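Local coordinates for Nrps/pks (Streptomyces albus, PDB 4OPE), which probably extends a growing polyketide by decarboxylative condensation, as one ketosynthase domain of the oxazolomycin assembly line of Streptomyces albus, at residues 61-66 against 214-219; 117-122 against 195-200; 289-294 against 428-433; 338-343 against 391-396; 485-490 against 561-566. One frame throughout, in Å; residues are numbered along the deposited sequence.

Contact 1 of 5, residues 61-66 against 214-219; sequences KAYAKW and QLAKGG
Alanine A216, near the end of helix 210-217, pushes its methyl into the bend made by K61, A62 and Y63. A216 CB lies 3.2 Å from K61 O and 3.5 Å from A62 CA, and the methyl of A62 meets it at 4.0 Å between the two CB atoms. Small side chains on both partners let backbone come up close to backbone. Y63 then folds along the same helix end. Its CG sits between the backbone N and the carbonyl carbon (chi1 55°), a turn that swings the ring out to the helix. The ring presents its edge: Y63 CE2 is 3.5 Å from A216 O, and G219 CA also lies at the rim, near the ring plane. The phenol goes on to hydrogen-bond L221 O just beyond. Replacing Y63 by an alanine would probably leave L221 O without this donor and open a gap beside G219. Glycine suits G219, with positive phi the C-prime residue of the Schellman motif that ends the helix; G219 N bonds to A216 O at 2.9 Å. The contact rests on methyls and a ring edge packed against backbone, carbonyl oxygens included, with one hydroxyl tying the 61-66 loop to L221.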
# COMPACT_ATOMS: atom_id res chain seq x y z
N LYS A 61 -4.14 -21.13 22.46
CA LYS A 61 -5.47 -20.73 22.90
C LYS A 61 -5.64 -19.19 22.96
O LYS A 61 -4.68 -18.43 23.12
CB LYS A 61 -5.74 -21.34 24.28
CG LYS A 61 -5.95 -22.82 24.27
CD LYS A 61 -7.00 -23.15 23.23
CE LYS A 61 -7.65 -24.49 23.49
NZ LYS A 61 -7.92 -25.10 22.17
N ALA A 62 -6.89 -18.76 22.87
CA ALA A 62 -7.20 -17.37 23.05
C ALA A 62 -7.83 -17.17 24.41
O ALA A 62 -8.71 -17.90 24.79
CB ALA A 62 -8.13 -16.88 21.94
N TYR A 63 -7.37 -16.19 25.16
CA TYR A 63 -7.91 -15.97 26.52
C TYR A 63 -9.02 -14.86 26.54
O TYR A 63 -9.45 -14.40 27.60
CB TYR A 63 -6.75 -15.63 27.48
CG TYR A 63 -5.91 -14.47 27.01
CD1 TYR A 63 -6.30 -13.18 27.26
CD2 TYR A 63 -4.73 -14.66 26.33
CE1 TYR A 63 -5.54 -12.10 26.83
CE2 TYR A 63 -3.95 -13.59 25.89
CZ TYR A 63 -4.36 -12.30 26.14
OH TYR A 63 -3.61 -11.20 25.70
N ALA A 64 -9.46 -14.44 25.36
CA ALA A 64 -10.55 -13.49 25.25
C ALA A 64 -11.45 -13.90 24.10
O ALA A 64 -11.05 -14.66 23.20
CB ALA A 64 -10.03 -12.07 25.06
N LYS A 65 -12.67 -13.36 24.14
CA LYS A 65 -13.77 -13.81 23.33
C LYS A 65 -14.67 -12.67 22.83
O LYS A 65 -15.85 -12.88 22.54
CB LYS A 65 -14.59 -14.77 24.17
CG LYS A 65 -14.93 -14.22 25.54
CD LYS A 65 -15.87 -15.14 26.29
CE LYS A 65 -16.24 -14.55 27.63
NZ LYS A 65 -17.42 -15.24 28.23
N TRP A 66 -14.10 -11.47 22.70
CA TRP A 66 -14.88 -10.29 22.39
C TRP A 66 -14.38 -9.65 21.12
O TRP A 66 -13.24 -9.87 20.70
CB TRP A 66 -14.77 -9.28 23.52
CG TRP A 66 -15.26 -9.80 24.85
CD1 TRP A 66 -16.57 -9.88 25.28
CD2 TRP A 66 -14.47 -10.27 25.93
NE1 TRP A 66 -16.63 -10.39 26.54
CE2 TRP A 66 -15.35 -10.64 26.98
CE3 TRP A 66 -13.10 -10.45 26.12
CZ2 TRP A 66 -14.92 -11.14 28.19
CZ3 TRP A 66 -12.66 -10.97 27.32
CH2 TRP A 66 -13.57 -11.31 28.35
N GLN A 214 -3.30 -15.79 16.97
CA GLN A 214 -2.13 -14.94 16.75
C GLN A 214 -2.08 -13.80 17.80
O GLN A 214 -1.06 -13.56 18.42
CB GLN A 214 -2.23 -14.36 15.35
CG GLN A 214 -1.01 -14.40 14.49
CD GLN A 214 -1.32 -14.13 13.02
OE1 GLN A 214 -2.41 -13.62 12.65
NE2 GLN A 214 -0.36 -14.47 12.16
N LEU A 215 -3.19 -13.11 18.01
CA LEU A 215 -3.14 -12.00 18.93
C LEU A 215 -3.02 -12.51 20.39
O LEU A 215 -2.36 -11.88 21.22
CB LEU A 215 -4.34 -11.04 18.74
CG LEU A 215 -4.42 -10.18 17.46
CD1 LEU A 215 -5.71 -9.36 17.44
CD2 LEU A 215 -3.24 -9.26 17.21
N ALA A 216 -3.65 -13.63 20.72
CA ALA A 216 -3.56 -14.13 22.10
C ALA A 216 -2.14 -14.55 22.41
O ALA A 216 -1.59 -14.18 23.41
CB ALA A 216 -4.51 -15.28 22.36
N LYS A 217 -1.53 -15.25 21.48
CA LYS A 217 -0.14 -15.63 21.62
C LYS A 217 0.79 -14.47 21.95
O LYS A 217 1.68 -14.61 22.78
CB LYS A 217 0.34 -16.38 20.37
CG LYS A 217 1.64 -17.12 20.58
CD LYS A 217 2.53 -17.08 19.34
CE LYS A 217 3.99 -17.39 19.68
NZ LYS A 217 4.08 -18.68 20.46
N GLY A 218 0.59 -13.32 21.32
CA GLY A 218 1.43 -12.14 21.57
C GLY A 218 0.97 -11.28 22.74
O GLY A 218 1.52 -10.19 22.96
N GLY A 219 -0.02 -11.75 23.51
CA GLY A 219 -0.58 -10.97 24.60
C GLY A 219 -1.25 -9.64 24.21
O GLY A 219 -1.43 -8.76 25.03

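Contact 2 of 5, residues 117-122 against 195-200; sequences SKVRTG and CEVAVA
The carboxylate of E196 is approached from above its plane by the backbone N-H of R120, which bonds to E196 OE2 at 3.0 Å, 61° out of that plane. Its second oxygen, OE1, lies 3.7 Å from V119 CG1, a mere packing contact. The other flat group, the guanidinium of R120, is carried away from E196, because CG stands anti to the backbone N (chi1 -155°) and the chain, extended at chi2, bends at chi3; its charge pairs instead with E293 of the second subunit. R120 O takes two donors, E196 N at 2.9 Å and V197 N at 3.3 Å, so the end of the strand pair is gripped twice. Beyond it the strands run in parallel register: G122 N bonds to V197 O, and V199 N to G122 O at 2.7 Å. T121 and V197 lie side by side on one face, beta-branched residues well suited to a strand. On the other face glycine suits G122, since a CB there would probably crowd C195 SG; A198 is likewise small. Strand 121-126 lies between 169-173 and 197-204 in the mixed sheet of the thiolase fold, 242-250 flanks 197-204 on its far side, and helix 178-192 packs on C195 and A198 through A186, A189 and I190.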
# COMPACT_ATOMS: atom_id res chain seq x y z
N SER A 117 -16.78 11.52 -13.89
CA SER A 117 -16.09 10.96 -15.07
C SER A 117 -15.31 11.95 -15.89
O SER A 117 -14.66 11.57 -16.79
CB SER A 117 -17.07 10.28 -16.00
OG SER A 117 -17.76 11.28 -16.70
N LYS A 118 -15.37 13.20 -15.58
CA LYS A 118 -14.65 14.22 -16.30
C LYS A 118 -13.40 14.67 -15.53
O LYS A 118 -12.61 15.49 -16.03
CB LYS A 118 -15.55 15.43 -16.54
CG LYS A 118 -16.46 15.83 -15.35
CD LYS A 118 -16.43 17.36 -15.11
CE LYS A 118 -17.80 18.00 -14.86
NZ LYS A 118 -18.33 17.77 -13.48
N VAL A 119 -13.23 14.16 -14.31
CA VAL A 119 -12.03 14.43 -13.54
C VAL A 119 -11.38 13.10 -13.30
O VAL A 119 -12.03 12.08 -13.35
CB VAL A 119 -12.31 15.09 -12.17
CG1 VAL A 119 -12.91 16.47 -12.33
CG2 VAL A 119 -13.23 14.23 -11.31
N ARG A 120 -10.10 13.13 -12.99
CA ARG A 120 -9.37 11.95 -12.71
C ARG A 120 -9.45 11.60 -11.25
O ARG A 120 -9.13 12.42 -10.40
CB ARG A 120 -7.97 12.22 -13.10
CG ARG A 120 -7.22 10.97 -13.42
CD ARG A 120 -5.82 11.44 -13.57
NE ARG A 120 -5.12 10.77 -14.63
CZ ARG A 120 -3.93 11.15 -15.03
NH1 ARG A 120 -3.33 12.20 -14.44
NH2 ARG A 120 -3.34 10.47 -15.99
N THR A 121 -9.88 10.38 -10.94
CA THR A 121 -10.14 10.00 -9.55
C THR A 121 -9.23 8.88 -9.11
O THR A 121 -9.11 7.88 -9.79
CB THR A 121 -11.61 9.63 -9.33
OG1 THR A 121 -12.45 10.74 -9.74
CG2 THR A 121 -11.88 9.33 -7.84
N GLY A 122 -8.55 9.08 -7.97
CA GLY A 122 -7.68 8.05 -7.39
C GLY A 122 -8.39 7.26 -6.29
O GLY A 122 -9.38 7.73 -5.73
N CYS A 195 -4.03 12.92 -9.50
CA CYS A 195 -5.45 12.95 -9.72
C CYS A 195 -6.04 14.26 -9.18
O CYS A 195 -5.29 15.12 -8.75
CB CYS A 195 -6.11 11.72 -9.09
SG CYS A 195 -5.75 11.47 -7.34
N GLU A 196 -7.36 14.43 -9.30
CA GLU A 196 -8.02 15.68 -8.88
C GLU A 196 -8.95 15.44 -7.74
O GLU A 196 -9.21 16.32 -6.96
CB GLU A 196 -8.81 16.31 -10.04
CG GLU A 196 -7.92 16.75 -11.22
CD GLU A 196 -8.60 16.55 -12.58
OE1 GLU A 196 -9.39 17.43 -13.01
OE2 GLU A 196 -8.33 15.52 -13.24
N VAL A 197 -9.48 14.23 -7.68
CA VAL A 197 -10.36 13.80 -6.65
C VAL A 197 -9.80 12.48 -6.20
O VAL A 197 -9.16 11.79 -7.02
CB VAL A 197 -11.75 13.60 -7.23
CG1 VAL A 197 -12.67 12.92 -6.23
CG2 VAL A 197 -12.30 14.94 -7.64
N ALA A 198 -9.98 12.14 -4.92
CA ALA A 198 -9.49 10.84 -4.41
C ALA A 198 -10.40 10.15 -3.42
O ALA A 198 -11.04 10.80 -2.61
CB ALA A 198 -8.13 11.02 -3.78
N VAL A 199 -10.47 8.84 -3.47
CA VAL A 199 -11.16 8.08 -2.43
C VAL A 199 -10.10 7.57 -1.51
O VAL A 199 -9.21 6.91 -1.98
CB VAL A 199 -11.86 6.87 -3.01
CG1 VAL A 199 -12.39 5.94 -1.94
CG2 VAL A 199 -12.96 7.33 -3.92
N ALA A 200 -10.17 7.88 -0.22
CA ALA A 200 -9.23 7.27 0.77
C ALA A 200 -10.02 6.55 1.79
O ALA A 200 -10.96 7.10 2.34
CB ALA A 200 -8.43 8.36 1.48

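Contact 3 of 5, residues 289-294 against 428-433; sequences VLIGEA and NAHVIL
H430 ND1 is hydrogen-bonded to S420 OG on the adjoining strand 416-422, while I291 CG1 of the helix lies over the same ring, 3.6 Å from ND1. The methylene stands 3.8 Å from the ring centroid and 20° off its normal, a CH-pi contact on one face. A294 CB comes instead to the ring edge, 3.5 Å from H430 CD2. The histidine reaches the helix because its CG is anti to the backbone N (chi1 -164°), so the ring slots in beside I291 and A294. L290 CD2 sits between two side chains of the strand, touching N428 CB at 3.6 Å and H430 CB at 3.7 Å. At the far end I432 CG1 rests 4.2 Å from A294 CB. Alanine fits A294, where ring and isoleucine come close to the helix. Over residues 289-294 and 428-433 the helix and strand axes are 26° apart, and the helix packs on the face of the thiolase-fold sheet that bears N428, H430 and I432; A429 and V431 face helix 178-192 on the other. The contact is held by dispersion, and two buried polar atoms find partners on adjoining strands: N428 ND2 with N271 OD1, H430 ND1 with S420 OG.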
# COMPACT_ATOMS: atom_id res chain seq x y z
N VAL A 289 8.01 13.87 17.00
CA VAL A 289 8.44 14.47 15.76
C VAL A 289 7.29 14.59 14.75
O VAL A 289 7.04 15.67 14.19
CB VAL A 289 9.56 13.64 15.11
CG1 VAL A 289 9.91 14.19 13.74
CG2 VAL A 289 10.78 13.64 16.03
N LEU A 290 6.59 13.48 14.54
CA LEU A 290 5.47 13.41 13.59
C LEU A 290 4.43 14.49 13.89
O LEU A 290 4.10 15.29 13.02
CB LEU A 290 4.83 12.04 13.71
CG LEU A 290 3.58 11.82 12.88
CD1 LEU A 290 3.93 11.58 11.43
CD2 LEU A 290 2.75 10.68 13.43
N ILE A 291 3.94 14.52 15.13
CA ILE A 291 2.92 15.47 15.50
C ILE A 291 3.42 16.93 15.38
O ILE A 291 2.67 17.82 14.95
CB ILE A 291 2.44 15.18 16.95
CG1 ILE A 291 1.65 13.87 16.99
CG2 ILE A 291 1.50 16.26 17.43
CD1 ILE A 291 1.35 13.32 18.37
N GLY A 292 4.67 17.16 15.76
CA GLY A 292 5.28 18.47 15.68
C GLY A 292 5.29 18.97 14.27
O GLY A 292 4.92 20.11 13.99
N GLU A 293 5.67 18.08 13.38
CA GLU A 293 5.71 18.37 11.96
C GLU A 293 4.31 18.65 11.43
O GLU A 293 4.07 19.66 10.77
CB GLU A 293 6.28 17.18 11.25
CG GLU A 293 7.10 17.46 10.01
CD GLU A 293 7.85 16.21 9.58
OE1 GLU A 293 8.57 15.67 10.46
OE2 GLU A 293 7.67 15.74 8.42
N ALA A 294 3.37 17.77 11.71
CA ALA A 294 1.99 18.01 11.30
C ALA A 294 1.47 19.40 11.73
O ALA A 294 0.85 20.08 10.93
CB ALA A 294 1.08 16.93 11.89
N ASN A 428 3.57 5.39 11.71
CA ASN A 428 2.68 6.32 12.37
C ASN A 428 2.09 7.28 11.40
O ASN A 428 2.74 7.61 10.43
CB ASN A 428 3.44 7.17 13.38
CG ASN A 428 4.22 6.35 14.36
OD1 ASN A 428 3.67 5.56 15.10
ND2 ASN A 428 5.51 6.60 14.42
N ALA A 429 0.91 7.80 11.71
CA ALA A 429 0.29 8.79 10.89
C ALA A 429 -0.44 9.76 11.77
O ALA A 429 -1.02 9.34 12.78
CB ALA A 429 -0.68 8.16 9.92
N HIS A 430 -0.40 11.04 11.40
CA HIS A 430 -1.15 12.10 12.10
C HIS A 430 -1.83 13.00 11.09
O HIS A 430 -1.23 13.32 10.05
CB HIS A 430 -0.20 12.94 12.93
CG HIS A 430 -0.87 13.79 13.95
ND1 HIS A 430 -1.33 13.27 15.15
CD2 HIS A 430 -1.12 15.12 13.99
CE1 HIS A 430 -1.88 14.25 15.87
NE2 HIS A 430 -1.76 15.39 15.19
N VAL A 431 -3.06 13.43 11.40
CA VAL A 431 -3.77 14.41 10.58
C VAL A 431 -4.50 15.51 11.37
O VAL A 431 -5.12 15.27 12.39
CB VAL A 431 -4.71 13.74 9.54
CG1 VAL A 431 -5.55 12.67 10.15
CG2 VAL A 431 -5.64 14.74 8.89
N ILE A 432 -4.35 16.75 10.87
CA ILE A 432 -5.01 17.93 11.41
C ILE A 432 -6.16 18.35 10.50
O ILE A 432 -5.95 18.58 9.29
CB ILE A 432 -4.05 19.12 11.47
CG1 ILE A 432 -2.67 18.73 12.02
CG2 ILE A 432 -4.60 20.19 12.36
CD1 ILE A 432 -2.57 18.53 13.51
N LEU A 433 -7.36 18.46 11.07
CA LEU A 433 -8.54 18.92 10.34
C LEU A 433 -9.12 20.23 10.88
O LEU A 433 -8.94 20.60 12.04
CB LEU A 433 -9.62 17.86 10.38
CG LEU A 433 -9.20 16.51 9.82
CD1 LEU A 433 -10.37 15.56 9.87
CD2 LEU A 433 -8.73 16.59 8.39

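Contact 4 of 5, residues 338-343 against 391-396; sequences VRIPIG and TPFRLQ
I340 and F393 lie side by side on one face of a pair of parallel strands, 340-343 and 393-395, the latter at the edge of the thiolase-fold mixed sheet within this chain. I340 CB meets F393 CD1 at 4.1 Å, and both point into the apolar layer that F330 and L326 help to fill. I342 follows on that face: its CG2, placed between backbone N and carbonyl carbon, fits between F393 CB and L395 CD2, the latter 3.8 Å away. Branched and aromatic residues serve well where the sheet is buried. The opposite face carries P341 and R394, and here R339 bends at chi2 to lay its guanidinium against R394 across the strands, with R394 CB over one face, 3.7 Å from R339 NH2. The two guanidinium planes are turned 62° apart. These like charges are probably tolerated because R394 curls back on its own segment, its NH1 bonding to both T391 O and F393 O. P341 lacks an N-H but needs none in this pairing, since its neighbours I340 and I342 make the bonds. The last of the ladder is Q396 N to I342 O, 2.9 Å long and nearly along the C=O axis at 167°.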
# COMPACT_ATOMS: atom_id res chain seq x y z
N VAL A 338 -3.91 26.57 28.27
CA VAL A 338 -4.38 25.73 27.19
C VAL A 338 -4.98 24.47 27.77
O VAL A 338 -4.43 23.85 28.67
CB VAL A 338 -3.26 25.39 26.21
CG1 VAL A 338 -3.76 24.38 25.18
CG2 VAL A 338 -2.75 26.66 25.53
N ARG A 339 -6.12 24.09 27.24
CA ARG A 339 -6.83 22.94 27.74
C ARG A 339 -7.51 22.23 26.57
O ARG A 339 -8.37 22.80 25.93
CB ARG A 339 -7.81 23.38 28.78
CG ARG A 339 -8.47 22.24 29.50
CD ARG A 339 -9.96 22.29 29.21
NE ARG A 339 -10.71 21.40 30.11
CZ ARG A 339 -11.55 20.44 29.71
NH1 ARG A 339 -11.79 20.23 28.41
NH2 ARG A 339 -12.15 19.68 30.63
N ILE A 340 -7.08 21.01 26.29
CA ILE A 340 -7.44 20.31 25.08
C ILE A 340 -8.12 19.00 25.42
O ILE A 340 -7.52 18.16 26.09
CB ILE A 340 -6.23 19.95 24.26
CG1 ILE A 340 -5.51 21.22 23.85
CG2 ILE A 340 -6.67 19.15 23.05
CD1 ILE A 340 -4.13 20.96 23.31
N PRO A 341 -9.37 18.83 24.98
CA PRO A 341 -10.02 17.56 25.25
C PRO A 341 -9.51 16.46 24.36
O PRO A 341 -9.20 16.70 23.20
CB PRO A 341 -11.50 17.84 25.00
CG PRO A 341 -11.54 19.13 24.29
CD PRO A 341 -10.33 19.89 24.73
N ILE A 342 -9.41 15.27 24.95
CA ILE A 342 -8.80 14.10 24.30
C ILE A 342 -9.74 12.91 24.54
O ILE A 342 -10.45 12.87 25.55
CB ILE A 342 -7.46 13.80 24.93
CG1 ILE A 342 -6.72 12.75 24.14
CG2 ILE A 342 -7.63 13.24 26.33
CD1 ILE A 342 -5.26 12.64 24.52
N GLY A 343 -9.77 11.98 23.58
CA GLY A 343 -10.65 10.81 23.62
C GLY A 343 -10.28 9.84 22.53
O GLY A 343 -9.41 10.12 21.71
N THR A 391 -0.43 18.09 31.98
CA THR A 391 -0.57 18.33 30.56
C THR A 391 -1.86 19.10 30.31
O THR A 391 -2.72 19.23 31.21
CB THR A 391 -0.58 17.02 29.72
OG1 THR A 391 -1.89 16.43 29.73
CG2 THR A 391 0.41 16.03 30.29
N PRO A 392 -2.00 19.59 29.08
CA PRO A 392 -3.19 20.26 28.65
C PRO A 392 -4.41 19.35 28.50
O PRO A 392 -5.53 19.86 28.45
CB PRO A 392 -2.78 20.81 27.29
CG PRO A 392 -1.32 20.95 27.36
CD PRO A 392 -0.90 19.76 28.13
N PHE A 393 -4.21 18.05 28.44
CA PHE A 393 -5.25 17.14 27.97
C PHE A 393 -6.20 16.76 29.06
O PHE A 393 -5.80 16.51 30.14
CB PHE A 393 -4.62 15.87 27.34
CG PHE A 393 -3.58 16.20 26.31
CD1 PHE A 393 -3.95 16.69 25.07
CD2 PHE A 393 -2.25 16.10 26.61
CE1 PHE A 393 -3.00 17.05 24.14
CE2 PHE A 393 -1.29 16.47 25.69
CZ PHE A 393 -1.67 16.95 24.45
N ARG A 394 -7.48 16.71 28.75
CA ARG A 394 -8.47 16.18 29.67
C ARG A 394 -9.35 15.19 28.93
O ARG A 394 -9.83 15.45 27.84
CB ARG A 394 -9.33 17.30 30.28
CG ARG A 394 -8.54 18.34 31.08
CD ARG A 394 -7.89 17.83 32.39
NE ARG A 394 -7.11 18.91 33.03
CZ ARG A 394 -5.80 19.14 32.88
NH1 ARG A 394 -5.01 18.35 32.15
NH2 ARG A 394 -5.27 20.19 33.48
N LEU A 395 -9.52 14.04 29.54
CA LEU A 395 -10.27 13.01 28.94
C LEU A 395 -11.69 13.52 28.87
O LEU A 395 -12.21 14.05 29.78
CB LEU A 395 -10.13 11.72 29.74
CG LEU A 395 -10.13 10.36 29.04
CD1 LEU A 395 -11.48 9.72 29.23
CD2 LEU A 395 -9.78 10.38 27.56
N GLN A 396 -12.30 13.37 27.71
CA GLN A 396 -13.64 13.81 27.50
C GLN A 396 -14.55 12.66 27.81
O GLN A 396 -14.77 11.80 26.97
CB GLN A 396 -13.79 14.22 26.05
CG GLN A 396 -15.15 14.77 25.73
CD GLN A 396 -15.40 16.06 26.42
OE1 GLN A 396 -14.59 16.98 26.39
NE2 GLN A 396 -16.52 16.15 27.06

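Contact 5 of 5, residues 485-490 against 561-566; sequences AATLLT and PRVSLP
T487 OG1 takes the backbone N-H of V563 in an almost straight bond, 3.2 Å long with 172° at the hydrogen. R562 CB packs on the same oxygen at 3.5 Å. The methyl branch of this threonine, T487 CG2, lies near V563 O and also meets L565 CD1 at 3.5 Å. That leucine methyl also reaches L488, 3.7 Å from its CG, the two leucines crossing at about a right angle. A threonine therefore suits the site by offering a polar and an apolar branch at once. With chi1 at -70°, OG1 stands beside its own backbone N and reaches back one helical turn to donate to A483 O; this probably helps to hold the hydroxyl as an acceptor for V563 N. An alanine in place of T487 would probably leave V563 N without its acceptor and open a gap beside L565. T487 belongs to helix 481-488, which with strand 449-455 and helix 458-473 forms part of a small alpha/beta domain, consistent with the linker domain that follows the ketosynthase in modular synthases. Segment 561-566 runs extended across it, probably as the returning linker does in related synthases. Farther out, T487 O accepts both T490 N and T490 OG1, the latter at 2.7 Å and in the carbonyl plane. L488 is backed by C451 and L453, and L565 by F471. R491 binds the carbonyl oxygens of L565 and P566, while S564 OG is hydrogen-bonded to R260.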
# COMPACT_ATOMS: atom_id res chain seq x y z
N ALA A 485 -35.13 17.03 -2.02
CA ALA A 485 -35.29 16.94 -3.47
C ALA A 485 -33.97 17.02 -4.19
O ALA A 485 -33.67 16.16 -5.03
CB ALA A 485 -36.19 18.08 -3.98
N ALA A 486 -33.20 18.06 -3.88
CA ALA A 486 -31.94 18.31 -4.59
C ALA A 486 -31.00 17.11 -4.45
O ALA A 486 -30.43 16.66 -5.43
CB ALA A 486 -31.25 19.59 -4.12
N THR A 487 -30.90 16.60 -3.23
CA THR A 487 -29.95 15.56 -2.94
C THR A 487 -30.22 14.31 -3.76
O THR A 487 -29.30 13.74 -4.36
CB THR A 487 -29.97 15.25 -1.44
OG1 THR A 487 -29.41 16.37 -0.71
CG2 THR A 487 -29.20 13.97 -1.13
N LEU A 488 -31.48 13.93 -3.84
CA LEU A 488 -31.87 12.73 -4.55
C LEU A 488 -31.63 12.84 -6.04
O LEU A 488 -31.32 11.85 -6.71
CB LEU A 488 -33.33 12.42 -4.29
CG LEU A 488 -33.59 11.97 -2.84
CD1 LEU A 488 -35.06 12.08 -2.50
CD2 LEU A 488 -33.06 10.56 -2.58
N LEU A 489 -31.72 14.05 -6.56
CA LEU A 489 -31.47 14.27 -7.97
C LEU A 489 -29.98 14.25 -8.34
O LEU A 489 -29.63 14.31 -9.53
CB LEU A 489 -32.10 15.57 -8.43
CG LEU A 489 -33.62 15.55 -8.30
CD1 LEU A 489 -34.22 16.92 -8.59
CD2 LEU A 489 -34.16 14.48 -9.26
N THR A 490 -29.10 14.14 -7.36
CA THR A 490 -27.70 13.95 -7.70
C THR A 490 -27.36 12.47 -7.80
O THR A 490 -26.27 12.11 -8.24
CB THR A 490 -26.79 14.54 -6.65
OG1 THR A 490 -26.82 13.70 -5.47
CG2 THR A 490 -27.23 15.95 -6.34
N PRO A 561 -28.79 23.58 -1.30
CA PRO A 561 -28.15 23.01 -0.14
C PRO A 561 -28.39 21.49 -0.09
O PRO A 561 -29.40 21.00 -0.61
CB PRO A 561 -28.88 23.70 1.00
CG PRO A 561 -30.29 23.90 0.47
CD PRO A 561 -30.17 24.02 -1.03
N ARG A 562 -27.48 20.73 0.53
CA ARG A 562 -27.69 19.29 0.62
C ARG A 562 -27.78 18.69 2.02
O ARG A 562 -27.35 19.25 3.00
CB ARG A 562 -26.68 18.58 -0.27
CG ARG A 562 -27.00 18.86 -1.75
CD ARG A 562 -26.17 18.05 -2.73
NE ARG A 562 -24.73 18.09 -2.45
CZ ARG A 562 -23.78 18.37 -3.35
NH1 ARG A 562 -24.07 18.64 -4.62
NH2 ARG A 562 -22.51 18.35 -2.99
N VAL A 563 -28.42 17.54 2.08
CA VAL A 563 -28.56 16.78 3.29
C VAL A 563 -28.21 15.34 3.01
O VAL A 563 -28.19 14.88 1.86
CB VAL A 563 -29.98 16.86 3.86
CG1 VAL A 563 -30.26 18.30 4.22
CG2 VAL A 563 -31.03 16.36 2.88
N SER A 564 -27.93 14.63 4.07
CA SER A 564 -27.54 13.24 3.99
C SER A 564 -28.78 12.44 4.16
O SER A 564 -29.46 12.58 5.16
CB SER A 564 -26.66 12.95 5.17
OG SER A 564 -25.55 13.82 5.16
N LEU A 565 -29.09 11.61 3.18
CA LEU A 565 -30.25 10.74 3.22
C LEU A 565 -29.78 9.31 3.15
O LEU A 565 -28.70 9.04 2.63
CB LEU A 565 -31.16 10.98 2.02
CG LEU A 565 -31.63 12.43 1.82
CD1 LEU A 565 -32.04 12.68 0.39
CD2 LEU A 565 -32.78 12.78 2.75
N PRO A 566 -30.60 8.38 3.63
CA PRO A 566 -30.17 7.00 3.61
C PRO A 566 -29.65 6.58 2.23
O PRO A 566 -30.21 6.96 1.20
CB PRO A 566 -31.40 6.25 4.00
CG PRO A 566 -32.19 7.21 4.83
CD PRO A 566 -31.93 8.56 4.24

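From the N terminus, contact 1 opens first, and its loop, closed when helix 210-217 meets residues 61-66, holds contact 2 nested. Contact 2 pairs strands 121-126 and 197-204, and the second leads on to the helix of contact 1. Both lie in the N-terminal ketosynthase half. Contact 3 then opens in series, joining helix 284-298 to strand 427-434, with contact 4, joining strands 340-343 and 393-395, nested within its loop. Contacts 2, 3 and 4 all reach one mixed sheet, and R120 of contact 2 meets E293 of contact 3 in the second subunit. Contact 5 closes last, tying residues 561-566, probably a linker returning to the ketosynthase, to helix 481-488. None of the contacts cross.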